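Local coordinates for nuclear transport factor 2 family protein (Rhodopseudomonas palustris, PDB 3DM8) that is of unknown function but belongs to the SnoaL-like, NTF2-type superfamily and has been put forward as a putative isomerase, at residues 27-38 and 114-125. Numbering follows the deposited sequence.
Sequences TIIDDNIDWAIY and GRLTNLRMVLDT. With CE9 (dodecyl nona ethylene glycol ether), chain B.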
loop_
_atom_site.group_PDB
_atom_site.type_symbol
_atom_site.label_atom_id
_atom_site.label_comp_id
_atom_site.label_asym_id
_atom_site.label_seq_id
_atom_site.Cartn_x
_atom_site.Cartn_y
_atom_site.Cartn_z
ATOM N N THR A 27 -7.518 20.237 13.785
ATOM C CA THR A 27 -7.164 21.445 13.033
ATOM C C THR A 27 -6.761 21.100 11.612
ATOM O O THR A 27 -7.056 21.813 10.647
ATOM C CB THR A 27 -6.038 22.217 13.742
ATOM O OG1 THR A 27 -6.568 22.671 14.988
ATOM C CG2 THR A 27 -5.588 23.386 12.952
ATOM N N ILE A 28 -6.064 19.989 11.511
ATOM C CA ILE A 28 -5.396 19.589 10.265
ATOM C C ILE A 28 -6.272 18.825 9.323
ATOM O O ILE A 28 -6.035 18.845 8.142
ATOM C CB ILE A 28 -4.072 18.827 10.529
ATOM C CG1 ILE A 28 -3.163 18.864 9.286
ATOM C CG2 ILE A 28 -4.292 17.404 10.923
ATOM C CD1 ILE A 28 -1.637 18.525 9.617
ATOM N N ILE A 29 -7.309 18.199 9.838
ATOM C CA ILE A 29 -8.231 17.435 8.980
ATOM C C ILE A 29 -9.232 18.388 8.303
ATOM O O ILE A 29 -9.896 19.190 8.988
ATOM C CB ILE A 29 -8.996 16.381 9.798
ATOM C CG1 ILE A 29 -8.046 15.291 10.345
ATOM C CG2 ILE A 29 -10.056 15.674 8.924
ATOM C CD1 ILE A 29 -7.145 14.729 9.308
ATOM N N ASP A 30 -9.318 18.382 6.964
ATOM C CA ASP A 30 -10.258 19.275 6.253
ATOM C C ASP A 30 -11.681 18.891 6.577
ATOM O O ASP A 30 -11.985 17.723 6.717
ATOM C CB ASP A 30 -10.104 19.153 4.737
ATOM C CG ASP A 30 -10.871 20.218 3.963
ATOM O OD1 ASP A 30 -10.377 21.372 3.851
ATOM O OD2 ASP A 30 -11.931 19.888 3.396
ATOM N N ASP A 31 -12.566 19.889 6.619
ATOM C CA ASP A 31 -13.939 19.619 6.983
ATOM C C ASP A 31 -14.567 18.593 6.049
ATOM O O ASP A 31 -15.470 17.817 6.452
ATOM C CB ASP A 31 -14.818 20.873 6.936
ATOM C CG ASP A 31 -14.637 21.818 8.134
ATOM O OD1 ASP A 31 -13.934 21.467 9.111
ATOM O OD2 ASP A 31 -15.256 22.917 8.080
ATOM N N ASN A 32 -14.088 18.561 4.805
ATOM C CA ASN A 32 -14.681 17.686 3.781
ATOM C C ASN A 32 -13.729 16.650 3.298
ATOM O O ASN A 32 -13.800 16.202 2.166
ATOM C CB ASN A 32 -15.212 18.488 2.589
ATOM C CG ASN A 32 -16.241 19.525 3.016
ATOM O OD1 ASN A 32 -16.037 20.772 2.897
ATOM N ND2 ASN A 32 -17.287 19.043 3.608
ATOM N N ILE A 33 -12.832 16.246 4.177
ATOM C CA ILE A 33 -11.878 15.189 3.835
ATOM C C ILE A 33 -12.542 13.969 3.186
ATOM O O ILE A 33 -13.624 13.491 3.590
ATOM C CB ILE A 33 -11.051 14.745 5.052
ATOM C CG1 ILE A 33 -9.936 13.747 4.641
ATOM C CG2 ILE A 33 -11.980 14.142 6.158
ATOM C CD1 ILE A 33 -8.863 13.568 5.681
ATOM N N ASP A 34 -11.835 13.444 2.178
ATOM C CA ASP A 34 -12.213 12.213 1.468
ATOM C C ASP A 34 -11.232 11.130 1.844
ATOM O O ASP A 34 -10.083 11.167 1.478
ATOM C CB ASP A 34 -12.174 12.488 -0.029
ATOM C CG ASP A 34 -12.584 11.324 -0.885
ATOM O OD1 ASP A 34 -12.427 10.147 -0.510
ATOM O OD2 ASP A 34 -13.056 11.645 -2.021
ATOM N N TRP A 35 -11.705 10.191 2.671
ATOM C CA TRP A 35 -10.846 9.234 3.388
ATOM C C TRP A 35 -11.195 7.787 3.127
ATOM O O TRP A 35 -12.389 7.409 3.001
ATOM C CB TRP A 35 -11.029 9.496 4.902
ATOM C CG TRP A 35 -10.459 8.551 5.936
ATOM C CD1 TRP A 35 -10.978 7.341 6.349
ATOM C CD2 TRP A 35 -9.397 8.842 6.836
ATOM N NE1 TRP A 35 -10.237 6.842 7.385
ATOM C CE2 TRP A 35 -9.265 7.755 7.712
ATOM C CE3 TRP A 35 -8.536 9.915 6.982
ATOM C CZ2 TRP A 35 -8.314 7.733 8.711
ATOM C CZ3 TRP A 35 -7.554 9.870 7.918
ATOM C CH2 TRP A 35 -7.425 8.801 8.780
ATOM N N ALA A 36 -10.162 6.946 3.032
ATOM C CA ALA A 36 -10.421 5.469 3.056
ATOM C C ALA A 36 -9.252 4.686 3.533
ATOM O O ALA A 36 -8.108 4.893 3.121
ATOM C CB ALA A 36 -10.910 4.925 1.642
ATOM N N ILE A 37 -9.542 3.717 4.393
ATOM C CA ILE A 37 -8.544 2.729 4.760
ATOM C C ILE A 37 -9.091 1.397 4.363
ATOM O O ILE A 37 -10.150 1.045 4.798
ATOM C CB ILE A 37 -8.236 2.673 6.279
ATOM C CG1 ILE A 37 -7.746 3.992 6.820
ATOM C CG2 ILE A 37 -7.178 1.558 6.578
ATOM C CD1 ILE A 37 -7.801 4.001 8.376
ATOM N N TYR A 38 -8.374 0.679 3.510
ATOM C CA TYR A 38 -8.913 -0.558 2.948
ATOM C C TYR A 38 -8.595 -1.721 3.867
ATOM O O TYR A 38 -7.472 -2.180 3.966
ATOM C CB TYR A 38 -8.380 -0.816 1.527
ATOM C CG TYR A 38 -8.818 0.282 0.583
ATOM C CD1 TYR A 38 -7.927 1.265 0.182
ATOM C CD2 TYR A 38 -10.134 0.381 0.152
ATOM C CE1 TYR A 38 -8.295 2.276 -0.629
ATOM C CE2 TYR A 38 -10.518 1.429 -0.691
ATOM C CZ TYR A 38 -9.572 2.378 -1.061
ATOM O OH TYR A 38 -9.857 3.442 -1.894
ATOM N N GLY A 114 -2.922 23.470 3.843
ATOM C CA GLY A 114 -2.242 22.912 5.012
ATOM C C GLY A 114 -3.125 21.936 5.730
ATOM O O GLY A 114 -2.841 21.492 6.852
ATOM N N ARG A 115 -4.229 21.601 5.089
ATOM C CA ARG A 115 -5.160 20.631 5.678
ATOM C C ARG A 115 -5.184 19.375 4.826
ATOM O O ARG A 115 -5.114 19.438 3.606
ATOM C CB ARG A 115 -6.565 21.221 5.767
ATOM C CG ARG A 115 -6.674 22.411 6.704
ATOM C CD ARG A 115 -8.146 22.767 6.942
ATOM N NE ARG A 115 -8.600 23.460 5.763
ATOM C CZ ARG A 115 -8.363 24.753 5.561
ATOM N NH1 ARG A 115 -7.705 25.452 6.480
ATOM N NH2 ARG A 115 -8.758 25.340 4.441
ATOM N N LEU A 116 -5.357 18.255 5.497
ATOM C CA LEU A 116 -5.505 16.929 4.837
ATOM C C LEU A 116 -6.880 16.829 4.208
ATOM O O LEU A 116 -7.895 16.851 4.892
ATOM C CB LEU A 116 -5.307 15.796 5.836
ATOM C CG LEU A 116 -5.349 14.363 5.293
ATOM C CD1 LEU A 116 -4.095 14.161 4.386
ATOM C CD2 LEU A 116 -5.424 13.369 6.402
ATOM N N THR A 117 -6.899 16.683 2.889
ATOM C CA THR A 117 -8.138 16.659 2.087
ATOM C C THR A 117 -8.467 15.298 1.498
ATOM O O THR A 117 -9.599 14.989 1.180
ATOM C CB THR A 117 -8.105 17.704 0.961
ATOM O OG1 THR A 117 -6.964 17.470 0.112
ATOM C CG2 THR A 117 -8.108 19.121 1.555
ATOM N N ASN A 118 -7.455 14.479 1.379
ATOM C CA ASN A 118 -7.603 13.133 0.826
ATOM C C ASN A 118 -6.567 12.189 1.450
ATOM O O ASN A 118 -5.362 12.488 1.503
ATOM C CB ASN A 118 -7.492 13.165 -0.706
ATOM C CG ASN A 118 -8.035 11.893 -1.364
ATOM O OD1 ASN A 118 -7.478 10.809 -1.199
ATOM N ND2 ASN A 118 -9.158 12.023 -2.044
ATOM N N LEU A 119 -7.061 11.032 1.912
ATOM C CA LEU A 119 -6.218 9.960 2.382
ATOM C C LEU A 119 -6.694 8.617 1.910
ATOM O O LEU A 119 -7.914 8.317 1.911
ATOM C CB LEU A 119 -6.135 9.994 3.928
ATOM C CG LEU A 119 -5.289 8.931 4.610
ATOM C CD1 LEU A 119 -4.635 9.500 5.897
ATOM C CD2 LEU A 119 -6.053 7.577 4.970
ATOM N N ARG A 120 -5.726 7.818 1.470
ATOM C CA ARG A 120 -5.961 6.435 1.083
ATOM C C ARG A 120 -4.859 5.591 1.681
ATOM O O ARG A 120 -3.667 5.932 1.601
ATOM C CB ARG A 120 -5.951 6.264 -0.437
ATOM C CG ARG A 120 -7.106 6.909 -1.194
ATOM C CD ARG A 120 -8.430 6.288 -0.807
ATOM N NE ARG A 120 -9.530 6.757 -1.633
ATOM C CZ ARG A 120 -10.258 7.832 -1.345
ATOM N NH1 ARG A 120 -11.245 8.194 -2.111
ATOM N NH2 ARG A 120 -10.003 8.507 -0.264
ATOM N N MET A 121 -5.273 4.559 2.372
ATOM C CA MET A 121 -4.355 3.627 2.995
ATOM C C MET A 121 -4.638 2.203 2.615
ATOM O O MET A 121 -5.742 1.752 2.706
ATOM C CB MET A 121 -4.398 3.749 4.512
ATOM C CG MET A 121 -3.519 2.732 5.150
ATOM S SD MET A 121 -3.562 2.696 6.931
ATOM C CE MET A 121 -2.696 4.255 7.033
ATOM N N VAL A 122 -3.590 1.527 2.188
ATOM C CA VAL A 122 -3.547 0.071 1.944
ATOM C C VAL A 122 -2.603 -0.535 2.944
ATOM O O VAL A 122 -1.475 -0.094 3.109
ATOM C CB VAL A 122 -2.976 -0.243 0.525
ATOM C CG1 VAL A 122 -3.137 -1.741 0.191
ATOM C CG2 VAL A 122 -3.694 0.584 -0.466
ATOM N N LEU A 123 -3.034 -1.602 3.592
ATOM C CA LEU A 123 -2.122 -2.362 4.423
ATOM C C LEU A 123 -2.236 -3.856 4.287
ATOM O O LEU A 123 -3.095 -4.371 3.573
ATOM C CB LEU A 123 -2.362 -2.024 5.881
ATOM C CG LEU A 123 -3.746 -2.379 6.360
ATOM C CD1 LEU A 123 -3.627 -2.821 7.763
ATOM C CD2 LEU A 123 -4.658 -1.169 6.228
ATOM N N ASP A 124 -1.238 -4.516 4.854
ATOM C CA ASP A 124 -1.128 -6.006 4.776
ATOM C C ASP A 124 -2.126 -6.563 5.784
ATOM O O ASP A 124 -1.835 -6.864 6.946
ATOM C CB ASP A 124 0.339 -6.484 4.943
ATOM C CG ASP A 124 0.495 -8.008 4.718
ATOM O OD1 ASP A 124 -0.538 -8.723 4.638
ATOM O OD2 ASP A 124 1.637 -8.520 4.749
ATOM N N THR A 125 -3.343 -6.657 5.274
ATOM C CA THR A 125 -4.526 -6.955 6.052
ATOM C C THR A 125 -4.575 -8.428 6.472
ATOM O O THR A 125 -5.063 -8.730 7.532
ATOM C CB THR A 125 -5.817 -6.561 5.322
ATOM O OG1 THR A 125 -5.719 -7.010 3.963
ATOM C CG2 THR A 125 -6.026 -5.008 5.414
HETATM C C29 CE9 B . -20.501 8.251 -3.622
HETATM C C30 CE9 B . -19.392 7.972 -2.609
HETATM O O31 CE9 B . -18.422 9.015 -2.685
HETATM C C32 CE9 B . -17.343 8.855 -1.771
HETATM C C33 CE9 B . -16.352 9.979 -2.002
HETATM O O34 CE9 B . -16.991 11.212 -1.701
HETATM C C35 CE9 B . -16.779 12.167 -2.727
HETATM C C36 CE9 B . -16.823 13.559 -2.133
HETATM O O37 CE9 B . -18.123 14.090 -2.361
HETATM C C38 CE9 B . -18.383 14.297 -3.741
HETATM C C39 CE9 B . -19.727 13.684 -4.099
HETATM O OXT CE9 B . -20.487 14.682 -4.785
HETATM O O HOH W 1 -8.465 22.744 2.734
HETATM O O HOH W 2 -11.638 16.421 -0.234
HETATM O O HOH W 3 -5.386 -2.846 2.561
#
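With CG of Asp34 anti to the backbone N (chi1 -178°) and the Arg120 chain bent at chi2 (-63°), carboxylate and guanidinium meet on one face of the parallel pair 33-38 and 115-123. Arg120 turns its end on a single oxygen in a salt bridge: NH1 at 2.8 Å and NH2 at 2.9 Å both donate to Asp34 OD1, approaching from the same side above the carboxylate plane. NH2 also donates to Leu119 O at 3.0 Å, on the face of that carbonyl opposite Ala36 N. Ala36 CB covers one guanidinium face, and Arg120 CD passes 3.4 Å from Tyr38 OH. An alanine in place of Arg120 would probably leave the Asp34 carboxylate without its charged mate and free to turn. The other face is apolar: Leu119 CD2 sits over the six-membered ring of Trp35, a CH-pi contact 3.9 Å from its centroid, while Leu116 CD2 packs 3.5 Å from Ile33 CD1; helix 53-66 touches both Trp35 and Ile33. Backbone bonds alternate from Asp34 N to Tyr38 N, and an earlier pair through Ile28 O and Asp30 N precedes the corner at 31-32. There Asp30 OD2 closes an Asx turn with Asn32 N, and OD1 forms a weak salt bridge with Arg115 NE (3.3 Å). Strand 33-38, flanked by 48-51, thus joins the long antiparallel strands through 115-123, completing the mixed, curved sheet packed against helices that marks the NTF2-like alpha+beta fold.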